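Local coordinates for protein sarcosine oxidase (Pyrococcus horikoshii, PDB 1Y56) that probably takes part in oxidising L-proline as the FAD-carrying beta subunit of an L-proline dehydrogenase complex, with FMN bound as a second flavin, at residues 5-10 against 194-199; 170-175 against 185-190; 212-217 against 322-327. One frame throughout, in Å; residues are numbered along the deposited sequence.

All three interactions lie on one side of the chain's centre, and their own centres are about 12 Å (1 and 2), 14 Å (1 and 3) and 18 Å (2 and 3) apart. Interaction 1 pairs two parallel strands of the mixed sheet that holds strands 8-11, 31-34, 196-199 and 327-331. Interaction 2, the 172-177/182-187 hairpin, is nested along the chain inside the loop that interaction 1 closes, and packs through Val185 and Phe175 onto Val9, Thr194 and Val197. Interaction 3 comes later and borders strand 196-199, where Val197 N probably bonds to Asp326 O; Phe175 also touches Ala212. Together they join hairpin, sheet and loops where interaction 2 bonds the FAD adenine.

Interaction 1 (5-10 against 194-199); sequences KSEIVV and TGIVVN
Val9 straddles Val197 in the manner of parallel strands: its N donates to Ile196 O (3.0 Å, N-H...O 166°), and its O accepts from Val198 N at 2.9 Å. The two short strands, 8-10 and 196-199, run 4.7 Å apart with their directions only 14° from parallel. Branched side chains line both faces. Val10 and Val198 lie side by side and point the same way, CG2 of Val10 being 3.9 Å from CB of Val198; on that same face Ile196 CD1 reaches Ile8 CG1 at 4.2 Å. On the other face Val9 CG2 comes within 3.7 Å of Thr194 CB. Thr194 OG1 stands opposite its own backbone N (chi1 -174°), which brings it 2.8 Å from Ser6 O, although its single proton could instead serve Ile196 O. The methyl CG2 is thereby left to pack on Val9.

Further out, Ile352 of helix 337-354 packs on Ile8, Ile196 and Val198. The far edge of strand 8-11 is bonded through Ile8 and Val10 to Thr32 and Ile34, so it is an inner strand of the sheet, between 31-34 and 196-199. Strand 8-11 runs on into Gly12, Gly14 and Gly17, a GxGxxG pattern spanning the turn and the start of helix 15-26, consistent with the Rossmann-type dinucleotide-binding fold of FAD-dependent oxidoreductases.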
loop_
_atom_site.group_PDB
_atom_site.type_symbol
_atom_site.label_atom_id
_atom_site.label_comp_id
_atom_site.label_asym_id
_atom_site.label_seq_id
_atom_site.Cartn_x
_atom_site.Cartn_y
_atom_site.Cartn_z
ATOM N N LYS B 5 -1.210 -14.206 48.092
ATOM C CA LYS B 5 -0.201 -14.598 49.064
ATOM C C LYS B 5 0.066 -16.085 48.905
ATOM O O LYS B 5 -0.823 -16.834 48.527
ATOM C CB LYS B 5 -0.660 -14.279 50.489
ATOM C CG LYS B 5 0.450 -14.414 51.540
ATOM C CD LYS B 5 0.192 -13.586 52.816
ATOM C CE LYS B 5 0.628 -12.119 52.650
ATOM N NZ LYS B 5 0.801 -11.406 53.957
ATOM N N SER B 6 1.304 -16.498 49.157
ATOM C CA SER B 6 1.682 -17.910 49.165
ATOM C C SER B 6 2.945 -18.110 49.998
ATOM O O SER B 6 3.927 -17.390 49.834
ATOM C CB SER B 6 1.883 -18.448 47.744
ATOM O OG SER B 6 2.168 -19.841 47.744
ATOM N N GLU B 7 2.901 -19.087 50.900
ATOM C CA GLU B 7 4.008 -19.390 51.793
ATOM C C GLU B 7 5.280 -19.614 50.975
ATOM O O GLU B 7 6.310 -18.983 51.231
ATOM C CB GLU B 7 3.648 -20.615 52.651
ATOM C CG GLU B 7 4.787 -21.249 53.473
ATOM C CD GLU B 7 5.030 -20.572 54.830
ATOM O OE1 GLU B 7 4.326 -19.584 55.152
ATOM O OE2 GLU B 7 5.931 -21.038 55.576
ATOM N N ILE B 8 5.175 -20.495 49.977
ATOM C CA ILE B 8 6.273 -20.833 49.072
ATOM C C ILE B 8 5.862 -20.632 47.606
ATOM O O ILE B 8 4.766 -21.035 47.193
ATOM C CB ILE B 8 6.725 -22.296 49.261
ATOM C CG1 ILE B 8 7.071 -22.577 50.721
ATOM C CG2 ILE B 8 7.922 -22.608 48.377
ATOM C CD1 ILE B 8 7.231 -24.051 51.032
ATOM N N VAL B 9 6.752 -20.015 46.827
ATOM C CA VAL B 9 6.562 -19.869 45.388
ATOM C C VAL B 9 7.697 -20.571 44.654
ATOM O O VAL B 9 8.849 -20.164 44.780
ATOM C CB VAL B 9 6.541 -18.376 44.987
ATOM C CG1 VAL B 9 6.678 -18.217 43.481
ATOM C CG2 VAL B 9 5.281 -17.692 45.490
ATOM N N VAL B 10 7.379 -21.628 43.910
ATOM C CA VAL B 10 8.362 -22.288 43.032
ATOM C C VAL B 10 8.256 -21.685 41.639
ATOM O O VAL B 10 7.171 -21.649 41.060
ATOM C CB VAL B 10 8.176 -23.848 42.945
ATOM C CG1 VAL B 10 8.935 -24.452 41.751
ATOM C CG2 VAL B 10 8.630 -24.522 44.215
ATOM N N THR B 194 5.118 -13.415 49.169
ATOM C CA THR B 194 5.788 -14.614 49.654
ATOM C C THR B 194 7.113 -14.259 50.340
ATOM O O THR B 194 7.711 -13.226 50.066
ATOM C CB THR B 194 6.043 -15.611 48.502
ATOM O OG1 THR B 194 6.580 -16.840 49.023
ATOM C CG2 THR B 194 6.994 -15.016 47.467
ATOM N N GLY B 195 7.571 -15.119 51.235
ATOM C CA GLY B 195 8.868 -14.915 51.858
ATOM C C GLY B 195 9.888 -15.936 51.405
ATOM O O GLY B 195 11.085 -15.735 51.591
ATOM N N ILE B 196 9.410 -17.027 50.806
ATOM C CA ILE B 196 10.255 -18.136 50.354
ATOM C C ILE B 196 10.045 -18.416 48.865
ATOM O O ILE B 196 8.920 -18.743 48.442
ATOM C CB ILE B 196 9.921 -19.428 51.122
ATOM C CG1 ILE B 196 10.001 -19.204 52.639
ATOM C CG2 ILE B 196 10.800 -20.589 50.654
ATOM C CD1 ILE B 196 9.203 -20.237 53.449
ATOM N N VAL B 197 11.113 -18.294 48.069
ATOM C CA VAL B 197 11.025 -18.639 46.639
ATOM C C VAL B 197 12.079 -19.659 46.206
ATOM O O VAL B 197 13.202 -19.663 46.738
ATOM C CB VAL B 197 11.026 -17.397 45.682
ATOM C CG1 VAL B 197 10.435 -16.171 46.355
ATOM C CG2 VAL B 197 12.399 -17.087 45.185
ATOM N N VAL B 198 11.696 -20.525 45.260
ATOM C CA VAL B 198 12.605 -21.521 44.687
ATOM C C VAL B 198 12.768 -21.309 43.190
ATOM O O VAL B 198 11.785 -21.342 42.449
ATOM C CB VAL B 198 12.121 -22.970 44.923
ATOM C CG1 VAL B 198 13.042 -23.964 44.211
ATOM C CG2 VAL B 198 12.057 -23.278 46.403
ATOM N N ASN B 199 14.010 -21.104 42.759
ATOM C CA ASN B 199 14.333 -20.952 41.346
ATOM C C ASN B 199 14.572 -22.311 40.675
ATOM O O ASN B 199 15.644 -22.920 40.838
ATOM C CB ASN B 199 15.550 -20.036 41.185
ATOM C CG ASN B 199 15.987 -19.863 39.738
ATOM O OD1 ASN B 199 17.127 -19.495 39.480
ATOM N ND2 ASN B 199 15.083 -20.110 38.794
#

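Interaction 2 (170-175 against 185-190); sequences TEVKGF and VKTNKG. With FAD (flavin-adenine dinucleotide), chain I.
Val172 and Val185 make the tight, buried heart of this hairpin contact, their side chains crossing at about a right angle with CG2 of Val172 3.6 Å from CG2 of Val185. Val172 also turns its backbone to the cofactor: its N donates to FAD N1A (3.0 Å, N-H...N 174°) and its O accepts from FAD N6A at 3.1 Å, two main-chain bonds to the adenine. Beside it the strands slip by one residue in a classic beta bulge. Lys186 O takes both Lys173 N (3.1 Å) and Gly174 N (3.3 Å), the two donors coming from the same face of its carbonyl plane.

Beyond the bulge, Asn188 N bonds to Glu171 O, and an ST turn shapes the end of the strand. Thr187 OG1, wedged between its own N and carbonyl carbon (chi1 82°), donates to Gly190 O at 2.8 Å and accepts from Lys189 N at 2.9 Å. With an alanine at this position, Lys189 N would probably lose its acceptor and Gly190 O one of its two donors, leaving the turn held by the backbone bond from Thr187 N.

The outer side is looser. The bent Lys173 chain crosses Asn188, CD to CB, and its NZ forms a weak, long ion pair with another protein chain, to which Glu171 OE2 is salt-bridged. Inward, Val172 and Val185 rest on Ile34 of strand 31-34, Val172 and Phe175 meet Ile11, and helix 205-212 packs on Val172 through Met211 and on Phe175 through Ile208 and Met211.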
loop_
_atom_site.group_PDB
_atom_site.type_symbol
_atom_site.label_atom_id
_atom_site.label_comp_id
_atom_site.label_asym_id
_atom_site.label_seq_id
_atom_site.Cartn_x
_atom_site.Cartn_y
_atom_site.Cartn_z
ATOM N N THR B 170 1.826 -17.655 33.280
ATOM C CA THR B 170 2.197 -16.704 34.308
ATOM C C THR B 170 3.726 -16.629 34.393
ATOM O O THR B 170 4.393 -17.587 34.810
ATOM C CB THR B 170 1.573 -17.110 35.683
ATOM O OG1 THR B 170 0.228 -17.559 35.479
ATOM C CG2 THR B 170 1.581 -15.946 36.676
ATOM N N GLU B 171 4.270 -15.486 33.978
ATOM C CA GLU B 171 5.716 -15.279 33.920
ATOM C C GLU B 171 6.189 -14.414 35.077
ATOM O O GLU B 171 5.538 -13.427 35.433
ATOM C CB GLU B 171 6.106 -14.645 32.591
ATOM C CG GLU B 171 7.593 -14.543 32.378
ATOM C CD GLU B 171 7.965 -14.350 30.921
ATOM O OE1 GLU B 171 7.218 -14.833 30.041
ATOM O OE2 GLU B 171 9.014 -13.723 30.652
ATOM N N VAL B 172 7.309 -14.810 35.671
ATOM C CA VAL B 172 7.967 -13.998 36.668
ATOM C C VAL B 172 8.819 -12.974 35.945
ATOM O O VAL B 172 9.541 -13.297 34.991
ATOM C CB VAL B 172 8.825 -14.843 37.594
ATOM C CG1 VAL B 172 9.771 -13.979 38.434
ATOM C CG2 VAL B 172 7.928 -15.671 38.471
ATOM N N LYS B 173 8.711 -11.732 36.405
ATOM C CA LYS B 173 9.431 -10.618 35.818
ATOM C C LYS B 173 10.338 -9.903 36.826
ATOM O O LYS B 173 11.372 -9.374 36.444
ATOM C CB LYS B 173 8.442 -9.658 35.140
ATOM C CG LYS B 173 8.159 -10.026 33.668
ATOM C CD LYS B 173 6.685 -9.828 33.238
ATOM C CE LYS B 173 6.307 -8.367 32.898
ATOM N NZ LYS B 173 6.276 -7.481 34.095
ATOM N N GLY B 174 9.957 -9.902 38.104
ATOM C CA GLY B 174 10.756 -9.271 39.159
ATOM C C GLY B 174 10.492 -9.781 40.571
ATOM O O GLY B 174 9.726 -10.728 40.777
ATOM N N PHE B 175 11.142 -9.156 41.549
ATOM C CA PHE B 175 10.940 -9.480 42.953
ATOM C C PHE B 175 10.759 -8.207 43.754
ATOM O O PHE B 175 11.440 -7.218 43.501
ATOM C CB PHE B 175 12.155 -10.212 43.517
ATOM C CG PHE B 175 12.338 -11.599 42.985
ATOM C CD1 PHE B 175 11.695 -12.674 43.579
ATOM C CD2 PHE B 175 13.171 -11.836 41.905
ATOM C CE1 PHE B 175 11.869 -13.966 43.095
ATOM C CE2 PHE B 175 13.351 -13.126 41.418
ATOM C CZ PHE B 175 12.697 -14.192 42.015
ATOM N N VAL B 185 6.749 -11.838 44.643
ATOM C CA VAL B 185 7.211 -12.162 43.311
ATOM C C VAL B 185 6.325 -11.431 42.298
ATOM O O VAL B 185 5.134 -11.689 42.186
ATOM C CB VAL B 185 7.329 -13.702 43.087
ATOM C CG1 VAL B 185 6.125 -14.426 43.640
ATOM C CG2 VAL B 185 7.546 -14.042 41.619
ATOM N N LYS B 186 6.930 -10.473 41.604
ATOM C CA LYS B 186 6.260 -9.645 40.606
ATOM C C LYS B 186 6.077 -10.474 39.338
ATOM O O LYS B 186 7.019 -11.131 38.883
ATOM C CB LYS B 186 7.121 -8.399 40.330
ATOM C CG LYS B 186 6.351 -7.142 39.918
ATOM C CD LYS B 186 6.140 -7.032 38.390
ATOM C CE LYS B 186 4.965 -6.101 38.033
ATOM N NZ LYS B 186 5.158 -4.708 38.538
ATOM N N THR B 187 4.867 -10.487 38.789
ATOM C CA THR B 187 4.616 -11.232 37.540
ATOM C C THR B 187 3.902 -10.390 36.476
ATOM O O THR B 187 3.559 -9.222 36.702
ATOM C CB THR B 187 3.803 -12.547 37.744
ATOM O OG1 THR B 187 2.403 -12.250 37.817
ATOM C CG2 THR B 187 4.239 -13.312 38.988
ATOM N N ASN B 188 3.687 -11.001 35.317
ATOM C CA ASN B 188 2.892 -10.406 34.254
ATOM C C ASN B 188 1.398 -10.351 34.564
ATOM O O ASN B 188 0.629 -9.842 33.761
ATOM C CB ASN B 188 3.125 -11.167 32.940
ATOM C CG ASN B 188 2.523 -12.576 32.943
ATOM O OD1 ASN B 188 1.978 -13.003 31.947
ATOM N ND2 ASN B 188 2.634 -13.291 34.054
ATOM N N LYS B 189 0.996 -10.890 35.713
ATOM C CA LYS B 189 -0.403 -10.901 36.138
ATOM C C LYS B 189 -0.592 -10.441 37.600
ATOM O O LYS B 189 -1.503 -10.896 38.304
ATOM C CB LYS B 189 -0.980 -12.295 35.942
ATOM C CG LYS B 189 -1.348 -12.586 34.525
ATOM C CD LYS B 189 -1.643 -14.062 34.312
ATOM C CE LYS B 189 -2.155 -14.288 32.894
ATOM N NZ LYS B 189 -2.599 -15.692 32.661
ATOM N N GLY B 190 0.272 -9.538 38.056
ATOM C CA GLY B 190 0.181 -9.007 39.419
ATOM C C GLY B 190 1.314 -9.516 40.288
ATOM O O GLY B 190 2.162 -10.284 39.811
HETATM P PA FAD I . 12.618 -27.191 32.475
HETATM O O1A FAD I . 13.167 -26.337 31.371
HETATM O O2A FAD I . 11.892 -28.458 32.107
HETATM O O5B FAD I . 11.709 -26.270 33.423
HETATM C C5B FAD I . 11.997 -24.895 33.610
HETATM C C4B FAD I . 10.696 -24.147 33.398
HETATM O O4B FAD I . 10.826 -22.826 33.911
HETATM C C3B FAD I . 10.315 -24.015 31.925
HETATM O O3B FAD I . 9.101 -24.740 31.671
HETATM C C2B FAD I . 10.147 -22.521 31.707
HETATM O O2B FAD I . 8.952 -22.162 31.031
HETATM C C1B FAD I . 10.029 -21.975 33.104
HETATM N N9A FAD I . 10.451 -20.559 33.176
HETATM C C8A FAD I . 11.558 -19.995 32.659
HETATM N N7A FAD I . 11.531 -18.671 32.940
HETATM C C5A FAD I . 10.402 -18.420 33.633
HETATM C C6A FAD I . 9.844 -17.277 34.195
HETATM N N6A FAD I . 10.476 -16.081 34.095
HETATM N N1A FAD I . 8.668 -17.368 34.845
HETATM C C2A FAD I . 8.021 -18.548 34.962
HETATM N N3A FAD I . 8.533 -19.670 34.432
HETATM C C4A FAD I . 9.723 -19.621 33.775
HETATM N N1 FAD I . 17.478 -35.679 31.482
HETATM C C2 FAD I . 17.447 -36.931 31.976
HETATM O O2 FAD I . 17.457 -37.085 33.211
HETATM N N3 FAD I . 17.405 -38.020 31.184
HETATM C C4 FAD I . 17.384 -37.929 29.840
HETATM O O4 FAD I . 17.337 -38.955 29.120
HETATM C C4X FAD I . 17.427 -36.672 29.249
HETATM N N5 FAD I . 17.416 -36.493 27.904
HETATM C C5X FAD I . 17.447 -35.242 27.373
HETATM C C6 FAD I . 17.431 -35.100 25.980
HETATM C C7 FAD I . 17.454 -33.829 25.397
HETATM C C7M FAD I . 17.438 -33.693 23.891
HETATM C C8 FAD I . 17.498 -32.697 26.225
HETATM C C8M FAD I . 17.528 -31.329 25.667
HETATM C C9 FAD I . 17.516 -32.835 27.612
HETATM C C9A FAD I . 17.486 -34.100 28.201
HETATM N N10 FAD I . 17.503 -34.204 29.547
HETATM C C10 FAD I . 17.476 -35.485 30.150
HETATM C "C1'" FAD I . 17.572 -33.004 30.374
HETATM C "C2'" FAD I . 16.256 -32.747 31.058
HETATM O "O2'" FAD I . 15.321 -32.375 30.053
HETATM C "C3'" FAD I . 16.434 -31.584 32.006
HETATM O "O3'" FAD I . 17.511 -31.866 32.909
HETATM C "C4'" FAD I . 15.152 -31.356 32.785
HETATM O "O4'" FAD I . 14.042 -31.110 31.904
HETATM C "C5'" FAD I . 15.305 -30.178 33.730
HETATM O "O5'" FAD I . 13.997 -29.925 34.223
HETATM P P FAD I . 13.670 -28.484 34.801
HETATM O O1P FAD I . 14.818 -28.095 35.696
HETATM O O2P FAD I . 12.259 -28.536 35.313
HETATM O O3P FAD I . 13.813 -27.586 33.470
#

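Interaction 3 (212-217 against 322-327); sequences AGIKTK and EELNDY
Tyr327 and Leu324 both swing their side chains opposite the backbone N (chi1 -170° and -176°), and Ile214, with CG1 beside its N (chi1 -55°), turns its longer branch, bent at chi2, onto them. Ile214 CG1 approaches the ring obliquely, 3.6 Å from Tyr327 CE2, while its terminal CD1 packs against Leu324 CD2 at 3.9 Å, the two side chains crossing at about a right angle. Ala212 completes the cluster. Its CB lies over one face of the Tyr327 ring, 4.0 Å from CE1, and also touches Leu324 CD2 at 3.9 Å, so that Leu324 and the tyrosine share the same methyl.

The backbones bring these groups together by turning sharply. Gly213, at positive phi, ends helix 205-212 in a Schellman motif and sends the chain on to Ile214; on the other side a type II turn runs from Leu324 to Tyr327, with Leu324 O also held by Arg320 NH1. The ring is tethered at its far end, where Tyr327 OH is hydrogen-bonded to Asn209 OD1 of the same helix, and Ile321 packs on both Ile214 and Tyr327.

A more polar margin lies at Thr216. A water sits 2.6 Å from Thr216 OG1 and donates to Glu323 OE1 at 3.1 Å, linking the two loops through a solvent molecule. That carboxylate oxygen is also hydrogen-bonded to Tyr367 OH, which would favour one setting of the glutamate.

No clear direct hydrogen bond spans the two loops. Cohesion therefore rests on apolar packing of one methyl, two branched chains and a ring, with the water-mediated link at the rim and the tyrosine hydroxyl tied back to the helix.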
loop_
_atom_site.group_PDB
_atom_site.type_symbol
_atom_site.label_atom_id
_atom_site.label_comp_id
_atom_site.label_asym_id
_atom_site.label_seq_id
_atom_site.Cartn_x
_atom_site.Cartn_y
_atom_site.Cartn_z
ATOM N N ALA B 212 16.522 -11.314 40.965
ATOM C CA ALA B 212 16.612 -11.424 42.412
ATOM C C ALA B 212 17.780 -10.621 42.964
ATOM O O ALA B 212 17.890 -10.435 44.178
ATOM C CB ALA B 212 16.746 -12.879 42.814
ATOM N N GLY B 213 18.660 -10.164 42.077
ATOM C CA GLY B 213 19.856 -9.424 42.479
ATOM C C GLY B 213 20.944 -10.278 43.115
ATOM O O GLY B 213 21.804 -9.759 43.816
ATOM N N ILE B 214 20.919 -11.586 42.864
ATOM C CA ILE B 214 21.935 -12.498 43.395
ATOM C C ILE B 214 23.287 -12.145 42.798
ATOM O O ILE B 214 23.460 -12.189 41.580
ATOM C CB ILE B 214 21.602 -13.978 43.078
ATOM C CG1 ILE B 214 20.203 -14.348 43.585
ATOM C CG2 ILE B 214 22.662 -14.917 43.638
ATOM C CD1 ILE B 214 19.897 -13.887 45.010
ATOM N N LYS B 215 24.238 -11.795 43.662
ATOM C CA LYS B 215 25.593 -11.407 43.243
ATOM C C LYS B 215 26.604 -12.565 43.199
ATOM O O LYS B 215 27.722 -12.380 42.713
ATOM C CB LYS B 215 26.137 -10.284 44.141
ATOM C CG LYS B 215 25.309 -8.998 44.170
ATOM C CD LYS B 215 25.687 -8.057 43.019
ATOM C CE LYS B 215 25.214 -6.637 43.299
ATOM N NZ LYS B 215 25.564 -6.245 44.707
ATOM N N THR B 216 26.222 -13.738 43.714
ATOM C CA THR B 216 27.067 -14.942 43.660
ATOM C C THR B 216 27.135 -15.498 42.232
ATOM O O THR B 216 26.104 -15.672 41.583
ATOM C CB THR B 216 26.543 -16.046 44.624
ATOM O OG1 THR B 216 26.503 -15.543 45.963
ATOM C CG2 THR B 216 27.434 -17.293 44.588
ATOM N N LYS B 217 28.347 -15.763 41.740
ATOM C CA LYS B 217 28.517 -16.341 40.391
ATOM C C LYS B 217 28.018 -17.787 40.363
ATOM O O LYS B 217 28.604 -18.671 40.998
ATOM C CB LYS B 217 29.975 -16.262 39.884
ATOM C CG LYS B 217 30.724 -14.923 40.155
ATOM C CD LYS B 217 30.121 -13.692 39.446
ATOM C CE LYS B 217 30.690 -13.503 38.031
ATOM N NZ LYS B 217 29.976 -12.419 37.283
ATOM N N GLU B 322 21.953 -17.527 50.868
ATOM C CA GLU B 322 21.850 -16.999 52.227
ATOM C C GLU B 322 21.592 -15.487 52.297
ATOM O O GLU B 322 20.908 -15.003 53.213
ATOM C CB GLU B 322 23.114 -17.362 53.011
ATOM C CG GLU B 322 22.863 -17.700 54.469
ATOM C CD GLU B 322 22.264 -19.096 54.672
ATOM O OE1 GLU B 322 22.734 -20.053 54.013
ATOM O OE2 GLU B 322 21.334 -19.234 55.503
ATOM N N GLU B 323 22.135 -14.754 51.328
ATOM C CA GLU B 323 22.089 -13.289 51.338
ATOM C C GLU B 323 20.765 -12.720 50.832
ATOM O O GLU B 323 20.485 -11.530 51.011
ATOM C CB GLU B 323 23.290 -12.678 50.599
ATOM C CG GLU B 323 23.868 -13.543 49.491
ATOM C CD GLU B 323 24.734 -14.710 50.000
ATOM O OE1 GLU B 323 25.188 -15.517 49.167
ATOM O OE2 GLU B 323 24.964 -14.834 51.220
ATOM N N LEU B 324 19.957 -13.563 50.200
ATOM C CA LEU B 324 18.567 -13.208 49.972
ATOM C C LEU B 324 17.721 -14.099 50.848
ATOM O O LEU B 324 17.885 -15.324 50.848
ATOM C CB LEU B 324 18.162 -13.335 48.503
ATOM C CG LEU B 324 16.731 -12.883 48.167
ATOM C CD1 LEU B 324 16.418 -11.483 48.687
ATOM C CD2 LEU B 324 16.476 -12.945 46.674
ATOM N N ASN B 325 16.830 -13.482 51.615
ATOM C CA ASN B 325 16.102 -14.247 52.611
ATOM C C ASN B 325 14.924 -15.059 52.133
ATOM O O ASN B 325 13.786 -14.581 51.966
ATOM C CB ASN B 325 15.905 -13.532 53.939
ATOM C CG ASN B 325 17.027 -13.841 54.898
ATOM O OD1 ASN B 325 18.191 -13.548 54.616
ATOM N ND2 ASN B 325 16.699 -14.486 56.017
ATOM N N ASP B 326 15.325 -16.315 51.906
ATOM C CA ASP B 326 14.549 -17.507 51.580
ATOM C C ASP B 326 14.519 -17.748 50.079
ATOM O O ASP B 326 13.494 -18.108 49.494
ATOM C CB ASP B 326 13.197 -17.533 52.290
ATOM C CG ASP B 326 13.321 -17.183 53.783
ATOM O OD1 ASP B 326 14.314 -17.610 54.432
ATOM O OD2 ASP B 326 12.429 -16.457 54.295
ATOM N N TYR B 327 15.693 -17.554 49.480
ATOM C CA TYR B 327 15.917 -17.843 48.079
ATOM C C TYR B 327 16.620 -19.178 47.972
ATOM O O TYR B 327 17.625 -19.413 48.641
ATOM C CB TYR B 327 16.774 -16.757 47.435
ATOM C CG TYR B 327 16.865 -16.847 45.932
ATOM C CD1 TYR B 327 15.760 -16.587 45.141
ATOM C CD2 TYR B 327 18.061 -17.172 45.300
ATOM C CE1 TYR B 327 15.823 -16.658 43.750
ATOM C CE2 TYR B 327 18.140 -17.246 43.900
ATOM C CZ TYR B 327 17.007 -16.981 43.132
ATOM O OH TYR B 327 17.047 -17.032 41.755
HETATM O O HOH W 1 24.527 -13.988 46.580
#